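Local coordinates for protein male-specific lethal-3 (Drosophila melanogaster, PDB 3M9Q), which recognises a trimethylated lysine of the histone H3 tail through its chromodomain, as part of the male-specific lethal complex that doubles transcription of the single male X chromosome, at residues I25-E30 and L82-E87; Y40-L45 and Y61-Q66; L56-Y61 and A75-V80. The protein carries 1 engineered substitution. All coordinates share one frame; numbering follows the deposited sequence. Where two conformers were deposited one is given.

Interaction 1 (I25-E30 and L82-E87); sequences IVLCYE and LKDTEE
Leu-27 and Leu-82 face each other as an antiparallel hydrogen-bonded pair, and two backbone bonds tie them together. The amide Leu-27 N points almost straight at Leu-82 O, 2.9 Å away with 175° at the hydrogen. The return bond, Leu-82 N to Leu-27 O, is 2.8 Å long but more bent, at 152°.

Beyond this pair a water takes over from direct bonding. It donates to Ile-25 O and accepts from Asp-84 N at 2.9 Å, joining two backbones that are already drawing apart. Asp-84 is at the centre of an inverse gamma turn, in which the weak bond from Thr-85 N to Lys-83 O closes the bend. Thr-85 then sits at the N-cap of helix 86-100, its OG1 capping Asn-88 N. Strand 25-29 thus pairs with the last strand of the chromodomain sheet just where the chain turns into the C-terminal helix that is a hallmark of chromodomains.

Apolar contact gathers on the face that carries both leucines. Leu-27 CB and Leu-82 CB are 4.3 Å apart, and Leu-82 CD1 reaches obliquely to the ring of Tyr-29, 4.0 Å from Tyr-29 CE2 and equally near the hydroxyl. Helix 86-100 covers this face: Asn-88 and Gln-92 touch Leu-27, and Leu-91 touches Tyr-29.

Asp-84 supplies the polar side chain. A chi1 of -167° swings its carboxylate away from its own amide and alongside Ile-25, where Asp-84 OD2 lies 3.6 Å from Ile-25 CG2, while Asp-84 CB rests 3.3 Å from Ile-25 O. OD1 meets Leu-27 CD2 as the two side chains cross at about a right angle. The charge on Asp-84 is answered by a salt bridge from OD2 to Arg-89 of the helix.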
loop_
_atom_site.group_PDB
_atom_site.type_symbol
_atom_site.label_atom_id
_atom_site.label_comp_id
_atom_site.label_asym_id
_atom_site.label_seq_id
_atom_site.Cartn_x
_atom_site.Cartn_y
_atom_site.Cartn_z
ATOM N N ILE A 25 1.274 10.073 -0.747
ATOM C CA ILE A 25 0.872 9.294 -1.915
ATOM C C ILE A 25 1.789 8.088 -1.994
ATOM O O ILE A 25 3.009 8.221 -1.948
ATOM C CB ILE A 25 0.956 10.098 -3.231
ATOM C CG1 ILE A 25 0.115 11.376 -3.155
ATOM C CG2 ILE A 25 0.501 9.228 -4.406
ATOM C CD1 ILE A 25 -1.341 11.158 -2.792
ATOM N N VAL A 26 1.180 6.914 -2.077
ATOM C CA VAL A 26 1.897 5.637 -2.121
ATOM C C VAL A 26 1.299 4.761 -3.212
ATOM O O VAL A 26 0.191 5.005 -3.683
ATOM C CB VAL A 26 1.830 4.911 -0.754
ATOM C CG1 VAL A 26 2.477 5.763 0.347
ATOM C CG2 VAL A 26 0.378 4.540 -0.396
ATOM N N LEU A 27 2.035 3.745 -3.622
ATOM C CA LEU A 27 1.538 2.807 -4.617
ATOM C C LEU A 27 1.278 1.479 -3.922
ATOM O O LEU A 27 2.141 0.968 -3.207
ATOM C CB LEU A 27 2.536 2.656 -5.769
ATOM C CG LEU A 27 3.030 3.982 -6.371
ATOM C CD1 LEU A 27 4.009 3.734 -7.516
ATOM C CD2 LEU A 27 1.896 4.901 -6.829
ATOM N N CYS A 28 0.086 0.941 -4.107
ATOM C CA CYS A 28 -0.359 -0.249 -3.383
ATOM C C CYS A 28 -0.563 -1.421 -4.327
ATOM O O CYS A 28 -1.282 -1.321 -5.313
ATOM C CB CYS A 28 -1.687 0.038 -2.668
ATOM S SG CYS A 28 -2.297 -1.326 -1.631
ATOM N N TYR A 29 0.032 -2.553 -3.989
ATOM C CA TYR A 29 -0.158 -3.777 -4.784
ATOM C C TYR A 29 -1.576 -4.302 -4.678
ATOM O O TYR A 29 -2.182 -4.322 -3.622
ATOM C CB TYR A 29 0.820 -4.882 -4.366
ATOM C CG TYR A 29 2.168 -4.785 -5.024
ATOM C CD1 TYR A 29 2.309 -5.018 -6.385
ATOM C CD2 TYR A 29 3.291 -4.445 -4.297
ATOM C CE1 TYR A 29 3.542 -4.940 -6.992
ATOM C CE2 TYR A 29 4.533 -4.360 -4.898
ATOM C CZ TYR A 29 4.648 -4.608 -6.249
ATOM O OH TYR A 29 5.864 -4.527 -6.899
ATOM N N GLU A 30 -2.079 -4.741 -5.819
ATOM C CA GLU A 30 -3.338 -5.489 -5.903
ATOM C C GLU A 30 -3.342 -6.664 -4.919
ATOM O O GLU A 30 -2.431 -7.480 -4.948
ATOM C CB GLU A 30 -3.507 -6.028 -7.337
ATOM C CG GLU A 30 -4.554 -7.106 -7.514
ATOM C CD GLU A 30 -5.929 -6.573 -7.315
ATOM O OE1 GLU A 30 -6.343 -5.747 -8.181
ATOM O OE2 GLU A 30 -6.598 -6.963 -6.339
ATOM N N LEU A 82 4.540 0.842 -1.787
ATOM C CA LEU A 82 5.775 1.385 -2.346
ATOM C C LEU A 82 5.768 2.897 -2.297
ATOM O O LEU A 82 4.739 3.534 -2.498
ATOM C CB LEU A 82 5.951 0.955 -3.799
ATOM C CG LEU A 82 6.178 -0.530 -4.083
ATOM C CD1 LEU A 82 6.172 -0.799 -5.581
ATOM C CD2 LEU A 82 7.470 -1.035 -3.448
ATOM N N LYS A 83 6.945 3.456 -2.073
ATOM C CA LYS A 83 7.153 4.900 -2.172
ATOM C C LYS A 83 6.906 5.402 -3.593
ATOM O O LYS A 83 7.154 4.702 -4.565
ATOM C CB LYS A 83 8.573 5.256 -1.736
ATOM C CG LYS A 83 8.854 5.035 -0.255
ATOM C CD LYS A 83 8.203 6.100 0.588
ATOM C CE LYS A 83 8.383 5.858 2.075
ATOM N NZ LYS A 83 7.827 6.990 2.854
ATOM N N ASP A 84 6.426 6.637 -3.677
ATOM C CA ASP A 84 6.013 7.266 -4.947
ATOM C C ASP A 84 7.190 7.869 -5.709
ATOM O O ASP A 84 7.172 9.027 -6.111
ATOM C CB ASP A 84 4.972 8.340 -4.653
ATOM C CG ASP A 84 4.254 8.828 -5.892
ATOM O OD1 ASP A 84 4.233 8.090 -6.903
ATOM O OD2 ASP A 84 3.715 9.954 -5.831
ATOM N N THR A 85 8.226 7.068 -5.883
ATOM C CA THR A 85 9.426 7.450 -6.639
ATOM C C THR A 85 9.209 7.284 -8.136
ATOM O O THR A 85 8.326 6.561 -8.576
ATOM C CB THR A 85 10.611 6.565 -6.253
ATOM O OG1 THR A 85 10.276 5.214 -6.589
ATOM C CG2 THR A 85 10.943 6.682 -4.759
ATOM N N GLU A 86 10.041 7.941 -8.927
ATOM C CA GLU A 86 9.969 7.807 -10.380
ATOM C C GLU A 86 10.099 6.343 -10.789
ATOM O O GLU A 86 9.391 5.860 -11.678
ATOM C CB GLU A 86 11.044 8.666 -11.067
ATOM C CG GLU A 86 11.302 8.329 -12.544
ATOM C CD GLU A 86 10.149 8.620 -13.497
ATOM O OE1 GLU A 86 9.091 9.117 -13.065
ATOM O OE2 GLU A 86 10.328 8.336 -14.704
ATOM N N GLU A 87 10.990 5.635 -10.117
ATOM C CA GLU A 87 11.256 4.243 -10.471
ATOM C C GLU A 87 10.012 3.384 -10.227
ATOM O O GLU A 87 9.658 2.528 -11.040
ATOM C CB GLU A 87 12.473 3.705 -9.708
ATOM C CG GLU A 87 13.803 4.342 -10.161
ATOM C CD GLU A 87 13.852 5.865 -9.972
ATOM O OE1 GLU A 87 13.524 6.354 -8.864
ATOM O OE2 GLU A 87 14.225 6.574 -10.943
HETATM O O HOH W 1 5.682 8.170 -1.323
#

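Interaction 2 (Y40-L45 and Y61-Q66); sequences YTSKVL and YKIHFQ
Tyr-40 lays its CB 3.9 Å from CD1 of the Phe-65 ring, while its hydroxyl leaves the pair, probably to bond Glu-30. Thr-41 comes next: its carbonyl oxygen takes the amide Gln-66 N at 3.0 Å, and a water donates to both Thr-41 O and Gln-66 O. Thr-41 CG2 also rests against CG of Gln-66, and OG1 is hydrogen-bonded to Gln-92 of the C-terminal helix.

At buried Ser-42 the hydroxyl turns back within its own strand. Placed beside its backbone N (chi1 -53°), OG donates to Tyr-40 O from well above the carbonyl plane, and Ser-42 OG also lies 3.4 Å from Phe-65 CD1, oblique to the ring. Lys-43 and His-64 form the hydrogen-bonded pair, with Lys-43 N to His-64 O at 2.8 Å and His-64 N to Lys-43 O at 2.9 Å. Gln-66 bends at chi2 (-68°), bringing OE1 to Lys-43 CB and into the plane of the His-64 ring at its edge; His-64 ND1 bonds Asp-73. Val-44 then packs CG2 against Ile-63 CG2 at 4.3 Å on the face shared with Ser-42 and Phe-65. Leu-45 N gives the last bond, 2.7 Å to Lys-62 O, and Leu-45 CD1 packs against His-64 CB.

This is the long, twisted antiparallel hairpin of strands 39-51 and 57-65 at the centre of the chromodomain sheet.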
loop_
_atom_site.group_PDB
_atom_site.type_symbol
_atom_site.label_atom_id
_atom_site.label_comp_id
_atom_site.label_asym_id
_atom_site.label_seq_id
_atom_site.Cartn_x
_atom_site.Cartn_y
_atom_site.Cartn_z
ATOM N N TYR A 40 -1.750 0.375 -7.487
ATOM C CA TYR A 40 -2.752 1.441 -7.447
ATOM C C TYR A 40 -2.228 2.662 -6.728
ATOM O O TYR A 40 -1.711 2.567 -5.614
ATOM C CB TYR A 40 -4.009 0.956 -6.730
ATOM C CG TYR A 40 -4.654 -0.242 -7.402
ATOM C CD1 TYR A 40 -5.228 -0.140 -8.661
ATOM C CD2 TYR A 40 -4.652 -1.484 -6.801
ATOM C CE1 TYR A 40 -5.806 -1.249 -9.282
ATOM C CE2 TYR A 40 -5.232 -2.585 -7.410
ATOM C CZ TYR A 40 -5.809 -2.463 -8.636
ATOM O OH TYR A 40 -6.383 -3.562 -9.251
ATOM N N THR A 41 -2.386 3.818 -7.350
ATOM C CA THR A 41 -2.021 5.094 -6.727
ATOM C C THR A 41 -2.995 5.380 -5.597
ATOM O O THR A 41 -4.209 5.370 -5.781
ATOM C CB THR A 41 -2.040 6.220 -7.761
ATOM O OG1 THR A 41 -1.261 5.803 -8.894
ATOM C CG2 THR A 41 -1.484 7.513 -7.193
ATOM N N SER A 42 -2.436 5.595 -4.415
ATOM C CA SER A 42 -3.205 5.652 -3.175
ATOM C C SER A 42 -2.733 6.782 -2.271
ATOM O O SER A 42 -1.640 7.313 -2.429
ATOM C CB SER A 42 -3.049 4.321 -2.430
ATOM O OG SER A 42 -3.364 3.211 -3.262
ATOM N N LYS A 43 -3.579 7.137 -1.315
ATOM C CA LYS A 43 -3.284 8.176 -0.329
ATOM C C LYS A 43 -3.460 7.599 1.062
ATOM O O LYS A 43 -4.473 6.967 1.355
ATOM C CB LYS A 43 -4.233 9.363 -0.528
ATOM C CG LYS A 43 -4.080 10.511 0.472
ATOM C CD LYS A 43 -5.154 11.571 0.238
ATOM C CE LYS A 43 -5.031 12.771 1.157
ATOM N NZ LYS A 43 -6.159 13.729 0.921
ATOM N N VAL A 44 -2.488 7.838 1.927
ATOM C CA VAL A 44 -2.544 7.338 3.298
ATOM C C VAL A 44 -3.462 8.229 4.128
ATOM O O VAL A 44 -3.265 9.441 4.246
ATOM C CB VAL A 44 -1.147 7.260 3.942
ATOM C CG1 VAL A 44 -1.238 6.756 5.388
ATOM C CG2 VAL A 44 -0.217 6.373 3.103
ATOM N N LEU A 45 -4.466 7.595 4.719
ATOM C CA LEU A 45 -5.471 8.276 5.540
ATOM C C LEU A 45 -5.140 8.251 7.016
ATOM O O LEU A 45 -5.500 9.164 7.748
ATOM C CB LEU A 45 -6.833 7.620 5.341
ATOM C CG LEU A 45 -7.385 7.649 3.920
ATOM C CD1 LEU A 45 -8.750 6.963 3.898
ATOM C CD2 LEU A 45 -7.454 9.091 3.410
ATOM N N TYR A 61 -1.914 0.696 7.808
ATOM C CA TYR A 61 -2.038 1.887 6.977
ATOM C C TYR A 61 -3.386 1.897 6.301
ATOM O O TYR A 61 -3.643 1.112 5.395
ATOM C CB TYR A 61 -0.919 1.913 5.929
ATOM C CG TYR A 61 0.472 1.867 6.532
ATOM C CD1 TYR A 61 1.157 3.035 6.852
ATOM C CD2 TYR A 61 1.095 0.659 6.805
ATOM C CE1 TYR A 61 2.427 3.000 7.418
ATOM C CE2 TYR A 61 2.364 0.616 7.366
ATOM C CZ TYR A 61 3.023 1.787 7.679
ATOM O OH TYR A 61 4.286 1.760 8.234
ATOM N N LYS A 62 -4.268 2.765 6.769
ATOM C CA LYS A 62 -5.547 2.961 6.091
ATOM C C LYS A 62 -5.303 3.820 4.869
ATOM O O LYS A 62 -4.760 4.922 4.971
ATOM C CB LYS A 62 -6.599 3.612 6.994
ATOM C CG LYS A 62 -7.987 3.582 6.345
ATOM C CD LYS A 62 -9.070 4.278 7.135
ATOM C CE LYS A 62 -10.404 4.109 6.421
ATOM N NZ LYS A 62 -11.553 4.630 7.211
ATOM N N ILE A 63 -5.697 3.296 3.718
ATOM C CA ILE A 63 -5.478 3.990 2.458
ATOM C C ILE A 63 -6.741 4.178 1.642
ATOM O O ILE A 63 -7.709 3.429 1.745
ATOM C CB ILE A 63 -4.395 3.298 1.598
ATOM C CG1 ILE A 63 -4.840 1.901 1.160
ATOM C CG2 ILE A 63 -3.044 3.264 2.327
ATOM C CD1 ILE A 63 -3.857 1.243 0.168
ATOM N N HIS A 64 -6.684 5.235 0.848
ATOM C CA HIS A 64 -7.687 5.600 -0.141
ATOM C C HIS A 64 -7.115 5.376 -1.533
ATOM O O HIS A 64 -5.983 5.750 -1.821
ATOM C CB HIS A 64 -8.050 7.082 0.024
ATOM C CG HIS A 64 -9.004 7.589 -1.011
ATOM N ND1 HIS A 64 -10.348 7.292 -0.971
ATOM C CD2 HIS A 64 -8.821 8.357 -2.113
ATOM C CE1 HIS A 64 -10.952 7.857 -2.001
ATOM N NE2 HIS A 64 -10.049 8.514 -2.706
ATOM N N PHE A 65 -7.906 4.771 -2.398
ATOM C CA PHE A 65 -7.491 4.561 -3.791
ATOM C C PHE A 65 -7.905 5.752 -4.615
ATOM O O PHE A 65 -9.079 6.064 -4.746
ATOM C CB PHE A 65 -8.054 3.240 -4.299
ATOM C CG PHE A 65 -7.580 2.099 -3.477
ATOM C CD1 PHE A 65 -6.294 1.616 -3.639
ATOM C CD2 PHE A 65 -8.362 1.586 -2.456
ATOM C CE1 PHE A 65 -5.826 0.591 -2.856
ATOM C CE2 PHE A 65 -7.894 0.565 -1.659
ATOM C CZ PHE A 65 -6.623 0.070 -1.861
ATOM N N GLN A 66 -6.911 6.450 -5.133
ATOM C CA GLN A 66 -7.165 7.709 -5.826
ATOM C C GLN A 66 -8.098 7.482 -7.018
ATOM O O GLN A 66 -7.883 6.592 -7.844
ATOM C CB GLN A 66 -5.857 8.344 -6.313
ATOM C CG GLN A 66 -4.851 8.725 -5.228
ATOM C CD GLN A 66 -5.321 9.860 -4.348
ATOM O OE1 GLN A 66 -6.331 9.756 -3.649
ATOM N NE2 GLN A 66 -4.574 10.951 -4.359
HETATM O O HOH W 2 -5.962 4.544 -7.811
#

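Interaction 3 (L56-Y61 and A75-V80); sequences LRFYEY and AVRATV. Engineered in segment 75-80: Ala-75 (natural residue Cys).
Tyr-61 and Val-76 hold the tight part of this contact. They form an antiparallel hydrogen-bonded pair, part of the hairpin of strands 57-65 and 74-76 in the chromodomain sheet, in which Tyr-61 N reaches Val-76 O at 2.8 Å, while Val-76 N comes to Tyr-61 O at 2.9 Å. Val-76 O serves as more than an acceptor, for it also lies in the plane of the Tyr-61 ring, at the edge, 3.5 Å from Tyr-61 CD2. Tyr-61 CE2 also meets Ala-78 CB at 3.7 Å, oblique to the ring, and Val-76 CG2 packs beside Tyr-61 CB and O. Ala-75, an engineered residue (cysteine in nature), brings its CA to within 3.4 Å of Tyr-61 O.

Toward solvent the backbones separate, and Arg-77 spans the widening gap. Its CB starts away from strand 57-65, but bends at chi2 (-69°) and chi3 (-70°) fold the chain back until the guanidinium sits beside Phe-58. One face of the group receives Phe-58 CD1, 3.4 Å above its centre, and Arg-77 NH2 comes 3.4 Å from Phe-58 CB; ring and guanidinium planes are 31° apart. A water at the guanidinium edge accepts from Arg-77 NE and Ala-78 N and donates to Tyr-59 O, bridging where no direct backbone bond does. Arg-77 NH2 is anchored by a salt bridge to Glu-16.

Strand 74-76 is the outermost strand on this side of the sheet, while strand 39-51 lies along the other edge of strand 57-65, with Val-47 on Tyr-61. Leu-81 of strand 81-83 touches both Tyr-61 and Val-76.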
loop_
_atom_site.group_PDB
_atom_site.type_symbol
_atom_site.label_atom_id
_atom_site.label_comp_id
_atom_site.label_asym_id
_atom_site.label_seq_id
_atom_site.Cartn_x
_atom_site.Cartn_y
_atom_site.Cartn_z
ATOM N N LEU A 56 5.160 -7.191 19.953
ATOM C CA LEU A 56 5.944 -6.333 19.057
ATOM C C LEU A 56 5.040 -5.494 18.173
ATOM O O LEU A 56 3.930 -5.893 17.797
ATOM C CB LEU A 56 6.901 -7.161 18.195
ATOM C CG LEU A 56 7.990 -7.912 18.960
ATOM C CD1 LEU A 56 8.829 -8.772 18.021
ATOM C CD2 LEU A 56 8.879 -6.972 19.784
ATOM N N ARG A 57 5.539 -4.326 17.804
ATOM C CA ARG A 57 4.751 -3.340 17.068
ATOM C C ARG A 57 4.653 -3.623 15.587
ATOM O O ARG A 57 5.615 -4.046 14.942
ATOM C CB ARG A 57 5.339 -1.941 17.234
ATOM C CG ARG A 57 5.233 -1.393 18.627
ATOM C CD ARG A 57 6.135 -0.198 18.777
ATOM N NE ARG A 57 5.961 0.425 20.078
ATOM C CZ ARG A 57 6.935 1.037 20.735
ATOM N NH1 ARG A 57 8.149 1.069 20.211
ATOM N NH2 ARG A 57 6.705 1.588 21.916
ATOM N N PHE A 58 3.469 -3.357 15.055
ATOM C CA PHE A 58 3.264 -3.293 13.605
ATOM C C PHE A 58 2.303 -2.170 13.281
ATOM O O PHE A 58 1.619 -1.646 14.157
ATOM C CB PHE A 58 2.803 -4.626 12.999
ATOM C CG PHE A 58 1.425 -5.076 13.429
ATOM C CD1 PHE A 58 0.332 -4.850 12.606
ATOM C CD2 PHE A 58 1.223 -5.742 14.625
ATOM C CE1 PHE A 58 -0.930 -5.272 12.969
ATOM C CE2 PHE A 58 -0.047 -6.169 14.984
ATOM C CZ PHE A 58 -1.118 -5.924 14.148
ATOM N N TYR A 59 2.291 -1.787 12.015
ATOM C CA TYR A 59 1.521 -0.623 11.557
ATOM C C TYR A 59 0.469 -0.997 10.533
ATOM O O TYR A 59 0.721 -1.751 9.603
ATOM C CB TYR A 59 2.466 0.476 11.032
ATOM C CG TYR A 59 3.337 0.941 12.160
ATOM C CD1 TYR A 59 2.921 1.957 13.012
ATOM C CD2 TYR A 59 4.535 0.298 12.440
ATOM C CE1 TYR A 59 3.691 2.343 14.094
ATOM C CE2 TYR A 59 5.305 0.669 13.526
ATOM C CZ TYR A 59 4.879 1.691 14.347
ATOM O OH TYR A 59 5.651 2.044 15.429
ATOM N N GLU A 60 -0.725 -0.466 10.754
ATOM C CA GLU A 60 -1.838 -0.600 9.824
ATOM C C GLU A 60 -2.037 0.725 9.129
ATOM O O GLU A 60 -2.296 1.741 9.768
ATOM C CB GLU A 60 -3.123 -0.969 10.553
ATOM C CG GLU A 60 -3.152 -2.360 11.093
ATOM C CD GLU A 60 -4.540 -2.774 11.534
ATOM O OE1 GLU A 60 -5.381 -1.892 11.818
ATOM O OE2 GLU A 60 -4.780 -3.991 11.585
ATOM N N TYR A 61 -1.914 0.696 7.808
ATOM C CA TYR A 61 -2.038 1.887 6.977
ATOM C C TYR A 61 -3.386 1.897 6.301
ATOM O O TYR A 61 -3.643 1.112 5.395
ATOM C CB TYR A 61 -0.919 1.913 5.929
ATOM C CG TYR A 61 0.472 1.867 6.532
ATOM C CD1 TYR A 61 1.157 3.035 6.852
ATOM C CD2 TYR A 61 1.095 0.659 6.805
ATOM C CE1 TYR A 61 2.427 3.000 7.418
ATOM C CE2 TYR A 61 2.364 0.616 7.366
ATOM C CZ TYR A 61 3.023 1.787 7.679
ATOM O OH TYR A 61 4.286 1.760 8.234
ATOM N N ALA A 75 -7.470 -0.913 5.037
ATOM C CA ALA A 75 -6.243 -0.953 5.846
ATOM C C ALA A 75 -5.321 -2.069 5.376
ATOM O O ALA A 75 -5.741 -3.213 5.216
ATOM C CB ALA A 75 -6.578 -1.132 7.330
ATOM N N VAL A 76 -4.062 -1.717 5.159
ATOM C CA VAL A 76 -3.038 -2.643 4.670
ATOM C C VAL A 76 -1.747 -2.565 5.472
ATOM O O VAL A 76 -1.533 -1.644 6.257
ATOM C CB VAL A 76 -2.695 -2.382 3.177
ATOM C CG1 VAL A 76 -3.937 -2.474 2.305
ATOM C CG2 VAL A 76 -2.012 -1.026 2.993
ATOM N N ARG A 77 -0.897 -3.559 5.260
ATOM C CA ARG A 77 0.444 -3.615 5.864
ATOM C C ARG A 77 1.479 -2.973 4.939
ATOM O O ARG A 77 1.256 -2.808 3.745
ATOM C CB ARG A 77 0.845 -5.061 6.179
ATOM C CG ARG A 77 -0.019 -5.741 7.233
ATOM C CD ARG A 77 0.178 -5.145 8.625
ATOM N NE ARG A 77 1.486 -5.469 9.183
ATOM C CZ ARG A 77 1.742 -6.551 9.905
ATOM N NH1 ARG A 77 0.769 -7.409 10.166
ATOM N NH2 ARG A 77 2.963 -6.768 10.377
ATOM N N ALA A 78 2.616 -2.611 5.505
ATOM C CA ALA A 78 3.646 -1.888 4.760
ATOM C C ALA A 78 4.150 -2.688 3.575
ATOM O O ALA A 78 4.622 -2.141 2.575
ATOM C CB ALA A 78 4.833 -1.515 5.682
ATOM N N THR A 79 4.039 -3.999 3.675
ATOM C CA THR A 79 4.665 -4.877 2.687
ATOM C C THR A 79 4.064 -4.703 1.293
ATOM O O THR A 79 4.704 -5.010 0.292
ATOM C CB THR A 79 4.548 -6.345 3.098
ATOM O OG1 THR A 79 3.168 -6.684 3.241
ATOM C CG2 THR A 79 5.240 -6.583 4.414
ATOM N N VAL A 80 2.837 -4.208 1.226
ATOM C CA VAL A 80 2.172 -4.067 -0.076
ATOM C C VAL A 80 2.270 -2.651 -0.630
ATOM O O VAL A 80 1.739 -2.361 -1.702
ATOM C CB VAL A 80 0.699 -4.533 -0.037
ATOM C CG1 VAL A 80 0.613 -5.989 0.437
ATOM C CG2 VAL A 80 -0.158 -3.624 0.832
HETATM O O HOH W 3 2.747 -2.973 8.382
#

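In the fold
All three contacts belong to one antiparallel sheet, with interaction 2 in its middle and interactions 1 and 3 at its two ends, on opposite sides of the chain's centre. Each is partly buried: Val-26 and Leu-27, Ser-42, Val-44, Ile-63 and Phe-65, and Tyr-61 and Val-76 are buried, whereas Lys-43, Lys-62 and Arg-77 are exposed. Interaction 2 is the most regular, with four direct backbone bonds; the others have a single bonded pair each, then a water where the strands part. Interactions 2 and 3 share Tyr-61, and Ile-63 packs on Val-76 between them. Cys-28 touches both Ile-63 and Val-80, and Tyr-29 N probably bonds Val-80 O, bringing the ends together around a common core.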